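Gp26 (Listeria phage P40, PDB 4JZ5) probably cleaves the glycan strands of Listeria peptidoglycan as the catalytic domain of a phage endolysin of glycosyl hydrolase family 25. Local coordinates at residues D27-G39 with D59-V72. Residues are numbered along the deposited sequence; the frame is centred on the assembly and turned at random.
Sequences DISKWQPTVNYSG and DERLEQHAKGLDKV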
ATOM      1  N   ASP A  27       3.154  -5.786  -3.108  1.00  4.81           N
ATOM      2  CA  ASP A  27       1.912  -5.068  -3.329  1.00  4.70           C
ATOM      3  C   ASP A  27       1.408  -5.406  -4.720  1.00  4.15           C
ATOM      4  O   ASP A  27       2.197  -5.537  -5.658  1.00  5.27           O
ATOM      5  CB  ASP A  27       2.045  -3.554  -3.077  1.00  5.20           C
ATOM      6  CG  ASP A  27       3.055  -2.884  -3.958  1.00  4.71           C
ATOM      7  OD1 ASP A  27       4.224  -2.791  -3.561  1.00  5.04           O
ATOM      8  OD2 ASP A  27       2.637  -2.401  -5.036  1.00  5.16           O
ATOM      9  N   ILE A  28       0.097  -5.605  -4.831  1.00  4.63           N
ATOM     10  CA  ILE A  28      -0.549  -6.061  -6.051  1.00  4.58           C
ATOM     11  C   ILE A  28      -1.831  -5.273  -6.291  1.00  4.95           C
ATOM     12  O   ILE A  28      -2.380  -4.613  -5.397  1.00  4.97           O
ATOM     13  CB  ILE A  28      -0.833  -7.585  -6.028  1.00  5.12           C
ATOM     14  CG1 ILE A  28      -1.787  -7.942  -4.885  1.00  5.12           C
ATOM     15  CG2 ILE A  28       0.461  -8.357  -5.925  1.00  6.00           C
ATOM     16  CD1 ILE A  28      -2.210  -9.409  -4.870  1.00  6.01           C
ATOM     17  N   SER A  29      -2.306  -5.374  -7.526  1.00  5.30           N
ATOM     18  CA  SER A  29      -3.473  -4.652  -7.980  1.00  5.84           C
ATOM     19  C   SER A  29      -4.075  -5.406  -9.157  1.00  6.09           C
ATOM     20  O   SER A  29      -3.759  -6.567  -9.402  1.00  6.03           O
ATOM     21  CB  SER A  29      -3.088  -3.240  -8.427  1.00  6.81           C
ATOM     22  OG  SER A  29      -2.345  -3.294  -9.632  1.00  7.74           O
ATOM     23  N   LYS A  30      -4.917  -4.725  -9.914  1.00  6.87           N
ATOM     24  CA  LYS A  30      -5.468  -5.319 -11.128  1.00  7.81           C
ATOM     25  C   LYS A  30      -4.381  -5.685 -12.135  1.00  7.39           C
ATOM     26  O   LYS A  30      -4.631  -6.481 -13.043  1.00  9.67           O
ATOM     27  CB  LYS A  30      -6.487  -4.374 -11.776  1.00 11.24           C
ATOM     28  CG  LYS A  30      -5.894  -3.129 -12.365  1.00 14.66           C
ATOM     29  CD  LYS A  30      -5.624  -3.303 -13.840  1.00 24.03           C
ATOM     30  CE  LYS A  30      -6.221  -2.160 -14.629  1.00 26.82           C
ATOM     31  NZ  LYS A  30      -6.189  -2.426 -16.093  1.00 25.08           N
ATOM     32  N   TRP A  31      -3.189  -5.115 -11.993  1.00  7.42           N
ATOM     33  CA  TRP A  31      -2.092  -5.430 -12.903  1.00  7.83           C
ATOM     34  C   TRP A  31      -1.500  -6.818 -12.668  1.00  8.38           C
ATOM     35  O   TRP A  31      -0.679  -7.286 -13.459  1.00  9.43           O
ATOM     36  CB  TRP A  31      -1.019  -4.349 -12.795  1.00 10.18           C
ATOM     37  CG  TRP A  31      -1.510  -3.031 -13.282  1.00 11.18           C
ATOM     38  CD1 TRP A  31      -1.758  -1.922 -12.541  1.00 14.72           C
ATOM     39  CD2 TRP A  31      -1.837  -2.694 -14.631  1.00 16.89           C
ATOM     40  NE1 TRP A  31      -2.214  -0.902 -13.343  1.00 18.06           N
ATOM     41  CE2 TRP A  31      -2.273  -1.355 -14.633  1.00 16.37           C
ATOM     42  CE3 TRP A  31      -1.805  -3.397 -15.839  1.00 18.89           C
ATOM     43  CZ2 TRP A  31      -2.672  -0.701 -15.798  1.00 23.91           C
ATOM     44  CZ3 TRP A  31      -2.201  -2.748 -16.995  1.00 23.52           C
ATOM     45  CH2 TRP A  31      -2.627  -1.412 -16.966  1.00 23.69           C
ATOM     46  N   GLN A  32      -1.933  -7.469 -11.597  1.00  6.64           N
ATOM     47  CA  GLN A  32      -1.621  -8.866 -11.337  1.00  7.61           C
ATOM     48  C   GLN A  32      -2.937  -9.638 -11.330  1.00  7.46           C
ATOM     49  O   GLN A  32      -3.449  -9.991 -10.270  1.00  7.60           O
ATOM     50  CB  GLN A  32      -0.879  -9.026 -10.010  1.00  8.30           C
ATOM     51  CG  GLN A  32       0.550  -8.491 -10.005  1.00  8.87           C
ATOM     52  CD  GLN A  32       0.620  -6.984 -10.007  1.00  7.14           C
ATOM     53  OE1 GLN A  32      -0.135  -6.304  -9.286  1.00  8.62           O
ATOM     54  NE2 GLN A  32       1.541  -6.439 -10.788  1.00 13.21           N
ATOM     55  N   PRO A  33      -3.520  -9.862 -12.515  1.00  7.44           N
ATOM     56  CA  PRO A  33      -4.867 -10.441 -12.536  1.00  8.03           C
ATOM     57  C   PRO A  33      -4.934 -11.889 -12.093  1.00  8.74           C
ATOM     58  O   PRO A  33      -5.999 -12.308 -11.635  1.00  9.29           O
ATOM     59  CB  PRO A  33      -5.278 -10.305 -14.006  1.00  9.36           C
ATOM     60  CG  PRO A  33      -3.964 -10.260 -14.754  1.00  8.22           C
ATOM     61  CD  PRO A  33      -3.059  -9.474 -13.859  1.00  8.39           C
ATOM     62  N   THR A  34      -3.852 -12.646 -12.244  1.00  7.70           N
ATOM     63  CA  THR A  34      -3.789 -14.015 -11.752  1.00  8.05           C
ATOM     64  C   THR A  34      -2.621 -14.149 -10.797  1.00  7.03           C
ATOM     65  O   THR A  34      -1.483 -13.809 -11.122  1.00  8.58           O
ATOM     66  CB  THR A  34      -3.621 -15.002 -12.913  1.00  9.68           C
ATOM     67  OG1 THR A  34      -4.797 -14.961 -13.719  1.00 10.27           O
ATOM     68  CG2 THR A  34      -3.420 -16.408 -12.403  1.00 11.03           C
ATOM     69  N   VAL A  35      -2.934 -14.615  -9.594  1.00  7.71           N
ATOM     70  CA  VAL A  35      -1.935 -14.814  -8.558  1.00  7.61           C
ATOM     71  C   VAL A  35      -2.171 -16.181  -7.949  1.00  8.32           C
ATOM     72  O   VAL A  35      -3.299 -16.490  -7.552  1.00 10.02           O
ATOM     73  CB  VAL A  35      -2.080 -13.750  -7.442  1.00  7.60           C
ATOM     74  CG1 VAL A  35      -1.129 -14.028  -6.272  1.00  8.08           C
ATOM     75  CG2 VAL A  35      -1.861 -12.357  -7.986  1.00  8.54           C
ATOM     76  N   ASN A  36      -1.137 -17.009  -7.852  1.00  7.98           N
ATOM     77  CA  ASN A  36      -1.238 -18.244  -7.097  1.00  9.23           C
ATOM     78  C   ASN A  36      -1.022 -17.913  -5.625  1.00  6.46           C
ATOM     79  O   ASN A  36       0.113 -17.887  -5.132  1.00  7.33           O
ATOM     80  CB  ASN A  36      -0.216 -19.267  -7.590  1.00  9.79           C
ATOM     81  CG  ASN A  36      -0.247 -20.551  -6.788  1.00 12.33           C
ATOM     82  OD1 ASN A  36      -1.039 -20.702  -5.853  1.00 14.78           O
ATOM     83  ND2 ASN A  36       0.639 -21.470  -7.126  1.00 22.72           N
ATOM     84  N   TYR A  37      -2.112 -17.624  -4.914  1.00  7.53           N
ATOM     85  CA  TYR A  37      -2.011 -17.115  -3.554  1.00  6.65           C
ATOM     86  C   TYR A  37      -1.254 -18.070  -2.642  1.00  6.14           C
ATOM     87  O   TYR A  37      -0.403 -17.643  -1.854  1.00  6.44           O
ATOM     88  CB  TYR A  37      -3.408 -16.788  -2.980  1.00  6.59           C
ATOM     89  CG  TYR A  37      -4.129 -15.774  -3.835  1.00  6.52           C
ATOM     90  CD1 TYR A  37      -3.830 -14.418  -3.763  1.00  6.12           C
ATOM     91  CD2 TYR A  37      -5.063 -16.180  -4.758  1.00  8.16           C
ATOM     92  CE1 TYR A  37      -4.461 -13.496  -4.588  1.00  6.30           C
ATOM     93  CE2 TYR A  37      -5.709 -15.276  -5.592  1.00  7.63           C
ATOM     94  CZ  TYR A  37      -5.396 -13.932  -5.509  1.00  5.93           C
ATOM     95  OH  TYR A  37      -6.031 -13.066  -6.368  1.00  6.60           O
ATOM     96  N   SER A  38      -1.532 -19.362  -2.754  1.00  6.75           N
ATOM     97  CA  SER A  38      -0.830 -20.332  -1.927  1.00  7.92           C
ATOM     98  C   SER A  38       0.673 -20.325  -2.206  1.00  7.13           C
ATOM     99  O   SER A  38       1.482 -20.632  -1.317  1.00  7.77           O
ATOM    100  CB  SER A  38      -1.426 -21.736  -2.108  1.00 10.44           C
ATOM    101  OG  SER A  38      -1.208 -22.250  -3.407  1.00 10.96           O
ATOM    102  N   GLY A  39       1.040 -20.011  -3.449  1.00  7.50           N
ATOM    103  CA  GLY A  39       2.438 -19.923  -3.841  1.00  8.13           C
ATOM    104  C   GLY A  39       3.194 -18.750  -3.237  1.00  8.33           C
ATOM    105  O   GLY A  39       4.418 -18.683  -3.363  1.00  9.70           O
ATOM    106  N   ASP A  59     -10.514  -1.045  -7.391  1.00  6.73           N
ATOM    107  CA  ASP A  59      -9.652  -1.891  -8.204  1.00  5.95           C
ATOM    108  C   ASP A  59     -10.408  -3.153  -8.600  1.00  6.81           C
ATOM    109  O   ASP A  59     -11.077  -3.775  -7.764  1.00  7.01           O
ATOM    110  CB  ASP A  59      -8.383  -2.220  -7.435  1.00  7.16           C
ATOM    111  CG  ASP A  59      -7.432  -3.082  -8.231  1.00  6.39           C
ATOM    112  OD1 ASP A  59      -7.645  -4.315  -8.252  1.00  7.39           O
ATOM    113  OD2 ASP A  59      -6.483  -2.533  -8.840  1.00  7.18           O
ATOM    114  N   GLU A  60     -10.299  -3.526  -9.869  1.00  7.34           N
ATOM    115  CA  GLU A  60     -11.072  -4.622 -10.419  1.00  8.42           C
ATOM    116  C   GLU A  60     -10.754  -5.971  -9.795  1.00  7.09           C
ATOM    117  O   GLU A  60     -11.545  -6.902  -9.941  1.00  9.72           O
ATOM    118  CB  GLU A  60     -10.838  -4.702 -11.930  1.00 12.00           C
ATOM    119  CG  GLU A  60     -11.311  -3.470 -12.716  1.00 18.42           C
ATOM    120  CD  GLU A  60     -10.250  -2.367 -12.893  1.00 16.69           C
ATOM    121  OE1 GLU A  60      -9.407  -2.126 -12.000  1.00 13.93           O
ATOM    122  OE2 GLU A  60     -10.280  -1.703 -13.960  1.00 19.54           O
ATOM    123  N   ARG A  61      -9.604  -6.100  -9.144  1.00  6.77           N
ATOM    124  CA  ARG A  61      -9.225  -7.354  -8.511  1.00  7.31           C
ATOM    125  C   ARG A  61      -9.267  -7.275  -6.988  1.00  6.39           C
ATOM    126  O   ARG A  61      -8.799  -8.196  -6.328  1.00  6.82           O
ATOM    127  CB  ARG A  61      -7.827  -7.808  -8.969  1.00  8.30           C
ATOM    128  CG  ARG A  61      -7.692  -8.061 -10.476  1.00  8.72           C
ATOM    129  CD  ARG A  61      -8.412  -9.292 -10.986  1.00 11.69           C
ATOM    130  NE  ARG A  61      -8.427  -9.266 -12.450  1.00 13.19           N
ATOM    131  CZ  ARG A  61      -8.790 -10.275 -13.230  1.00 12.88           C
ATOM    132  NH1 ARG A  61      -9.158 -11.430 -12.708  1.00 12.61           N
ATOM    133  NH2 ARG A  61      -8.768 -10.124 -14.547  1.00 15.79           N
ATOM    134  N   LEU A  62      -9.802  -6.191  -6.432  1.00  6.56           N
ATOM    135  CA  LEU A  62      -9.843  -6.037  -4.979  1.00  6.73           C
ATOM    136  C   LEU A  62     -10.454  -7.254  -4.281  1.00  6.16           C
ATOM    137  O   LEU A  62      -9.852  -7.830  -3.367  1.00  6.06           O
ATOM    138  CB  LEU A  62     -10.642  -4.791  -4.610  1.00  6.88           C
ATOM    139  CG  LEU A  62     -11.023  -4.646  -3.133  1.00  7.23           C
ATOM    140  CD1 LEU A  62      -9.798  -4.514  -2.267  1.00  6.72           C
ATOM    141  CD2 LEU A  62     -11.914  -3.429  -2.952  1.00  8.32           C
ATOM    142  N   GLU A  63     -11.641  -7.657  -4.701  1.00  6.32           N
ATOM    143  CA  GLU A  63     -12.298  -8.744  -4.010  1.00  7.08           C
ATOM    144  C   GLU A  63     -11.615 -10.071  -4.281  1.00  6.82           C
ATOM    145  O   GLU A  63     -11.484 -10.892  -3.377  1.00  6.76           O
ATOM    146  CB  GLU A  63     -13.775  -8.768  -4.355  1.00  9.07           C
ATOM    147  CG  GLU A  63     -14.470  -7.505  -3.839  1.00 12.47           C
ATOM    148  CD  GLU A  63     -15.926  -7.422  -4.195  1.00 19.00           C
ATOM    149  OE1 GLU A  63     -16.544  -8.480  -4.390  1.00 20.01           O
ATOM    150  OE2 GLU A  63     -16.450  -6.291  -4.283  1.00 30.69           O
ATOM    151  N   GLN A  64     -11.171 -10.290  -5.516  1.00  6.64           N
ATOM    152  CA  GLN A  64     -10.452 -11.517  -5.829  1.00  6.40           C
ATOM    153  C   GLN A  64      -9.219 -11.669  -4.955  1.00  5.45           C
ATOM    154  O   GLN A  64      -8.972 -12.733  -4.383  1.00  5.62           O
ATOM    155  CB  GLN A  64     -10.048 -11.544  -7.299  1.00  7.73           C
ATOM    156  CG  GLN A  64      -9.273 -12.769  -7.687  1.00  8.06           C
ATOM    157  CD  GLN A  64      -8.635 -12.625  -9.039  1.00  9.80           C
ATOM    158  OE1 GLN A  64      -9.322 -12.349 -10.025  1.00 12.29           O
ATOM    159  NE2 GLN A  64      -7.317 -12.788  -9.104  1.00 10.13           N
ATOM    160  N   HIS A  65      -8.434 -10.602  -4.852  1.00  4.90           N
ATOM    161  CA  HIS A  65      -7.217 -10.652  -4.076  1.00  4.82           C
ATOM    162  C   HIS A  65      -7.516 -10.805  -2.594  1.00  4.97           C
ATOM    163  O   HIS A  65      -6.859 -11.581  -1.906  1.00  5.40           O
ATOM    164  CB  HIS A  65      -6.350  -9.408  -4.320  1.00  4.96           C
ATOM    165  CG  HIS A  65      -5.707  -9.414  -5.664  1.00  5.08           C
ATOM    166  ND1 HIS A  65      -5.310  -8.298  -6.370  1.00  8.29           N
ATOM    167  CD2 HIS A  65      -5.388 -10.481  -6.427  1.00  4.66           C
ATOM    168  CE1 HIS A  65      -4.766  -8.693  -7.512  1.00  4.68           C
ATOM    169  NE2 HIS A  65      -4.809 -10.009  -7.571  1.00  7.98           N
ATOM    170  N   ALA A  66      -8.501 -10.075  -2.079  1.00  4.81           N
ATOM    171  CA  ALA A  66      -8.834 -10.196  -0.667  1.00  5.86           C
ATOM    172  C   ALA A  66      -9.248 -11.624  -0.323  1.00  6.14           C
ATOM    173  O   ALA A  66      -8.791 -12.193   0.680  1.00  6.79           O
ATOM    174  CB  ALA A  66      -9.939  -9.221  -0.292  1.00  6.85           C
ATOM    175  N   LYS A  67     -10.105 -12.200  -1.148  1.00  6.32           N
ATOM    176  CA  LYS A  67     -10.544 -13.569  -0.926  1.00  7.42           C
ATOM    177  C   LYS A  67      -9.393 -14.555  -1.060  1.00  6.32           C
ATOM    178  O   LYS A  67      -9.316 -15.540  -0.322  1.00  7.01           O
ATOM    179  CB  LYS A  67     -11.651 -13.947  -1.902  1.00  8.79           C
ATOM    180  CG  LYS A  67     -12.965 -13.255  -1.616  1.00 10.10           C
ATOM    181  CD  LYS A  67     -14.071 -13.683  -2.558  1.00 13.87           C
ATOM    182  CE  LYS A  67     -13.803 -13.264  -3.982  1.00 15.01           C
ATOM    183  NZ  LYS A  67     -14.961 -13.563  -4.869  1.00 25.00           N
ATOM    184  N   GLY A  68      -8.515 -14.331  -2.029  1.00  5.95           N
ATOM    185  CA  GLY A  68      -7.417 -15.252  -2.253  1.00  6.60           C
ATOM    186  C   GLY A  68      -6.419 -15.251  -1.117  1.00  4.97           C
ATOM    187  O   GLY A  68      -5.887 -16.296  -0.724  1.00  6.16           O
ATOM    188  N   LEU A  69      -6.134 -14.067  -0.592  1.00  4.80           N
ATOM    189  CA  LEU A  69      -5.210 -13.951   0.517  1.00  5.49           C
ATOM    190  C   LEU A  69      -5.853 -14.501   1.800  1.00  5.37           C
ATOM    191  O   LEU A  69      -5.214 -15.220   2.559  1.00  5.60           O
ATOM    192  CB  LEU A  69      -4.794 -12.488   0.667  1.00  5.34           C
ATOM    193  CG  LEU A  69      -4.036 -11.943  -0.550  1.00  5.05           C
ATOM    194  CD1 LEU A  69      -4.009 -10.429  -0.563  1.00  6.08           C
ATOM    195  CD2 LEU A  69      -2.618 -12.489  -0.611  1.00  5.89           C
ATOM    196  N   ASP A  70      -7.132 -14.215   2.011  1.00  5.89           N
ATOM    197  CA  ASP A  70      -7.835 -14.759   3.166  1.00  5.93           C
ATOM    198  C   ASP A  70      -7.865 -16.293   3.124  1.00  6.12           C
ATOM    199  O   ASP A  70      -7.675 -16.951   4.151  1.00  6.82           O
ATOM    200  CB  ASP A  70      -9.253 -14.200   3.211  1.00  6.99           C
ATOM    201  CG  ASP A  70     -10.003 -14.605   4.457  1.00  7.32           C
ATOM    202  OD1 ASP A  70      -9.435 -14.561   5.572  1.00  9.35           O
ATOM    203  OD2 ASP A  70     -11.172 -14.972   4.318  1.00  9.14           O
ATOM    204  N   LYS A  71      -8.102 -16.862   1.949  1.00  6.55           N
ATOM    205  CA  LYS A  71      -8.171 -18.309   1.764  1.00  7.15           C
ATOM    206  C   LYS A  71      -6.978 -19.012   2.395  1.00  6.51           C
ATOM    207  O   LYS A  71      -7.124 -20.017   3.090  1.00  6.80           O
ATOM    208  CB  LYS A  71      -8.217 -18.596   0.239  1.00 11.47           C
ATOM    209  CG  LYS A  71      -7.971 -20.044  -0.210  1.00 11.71           C
ATOM    210  CD  LYS A  71      -8.046 -20.206  -1.752  1.00 12.85           C
ATOM    211  CE  LYS A  71      -6.870 -19.571  -2.493  1.00 13.21           C
ATOM    212  NZ  LYS A  71      -6.951 -19.806  -3.962  1.00 22.38           N
ATOM    213  N   VAL A  72      -5.788 -18.487   2.113  1.00  6.24           N
ATOM    214  CA  VAL A  72      -4.531 -19.112   2.500  1.00  6.45           C
ATOM    215  C   VAL A  72      -3.958 -18.534   3.783  1.00  6.17           C
ATOM    216  O   VAL A  72      -2.890 -18.965   4.226  1.00  7.96           O
ATOM    217  CB  VAL A  72      -3.464 -19.015   1.379  1.00  5.98           C
ATOM    218  CG1 VAL A  72      -3.977 -19.675   0.112  1.00  8.28           C
ATOM    219  CG2 VAL A  72      -3.054 -17.578   1.106  1.00  6.60           C
TER
HETATM  220  O   HOH W   1      -7.171  -7.138 -13.960  1.00 15.46           O
HETATM  221  O   HOH W   2      -4.781 -19.401  -6.430  1.00 29.50           O
HETATM  222  O   HOH W   3      -3.915 -20.292  -4.082  1.00 16.55           O
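K30 and R61 bring their CA atoms within 5.0 Å where the loop after strand 25-28 starts along helix 62-72, and Y37 meets G68 about two turns later. A type I turn, S29 to Q32, sends K30 N to D59 OD2 (2.9 Å), whose syn lone pair accepts it; this oxygen also forms a salt bridge with R50, while D59 OD1 closes an Asx turn onto R61 N. The H65 ring is sandwiched: I28 CD1 sits over one face, 3.5 Å from the ring centroid, and R61 CB lies against the other. At its edge H65 NE2 gives a weak bond to Q32 O (3.0 Å, 131°). Extended Q64, its CG anti to the backbone N (chi1 179°), donates almost straight from NE2 to P33 O (2.9 Å, 174°) from above the carbonyl plane; Q64 OE1 accepts from R61 NH1, holding the guanidinium flat against P33 CB. The Y37 ring takes G68 CA over one face, 3.6 Å from the centroid, and V35 O over the other. Backbone carbonyls of the loop thus find donors on the helix of a family 25 barrel, consistent with a firmly fixed loop beyond the strand carrying D27.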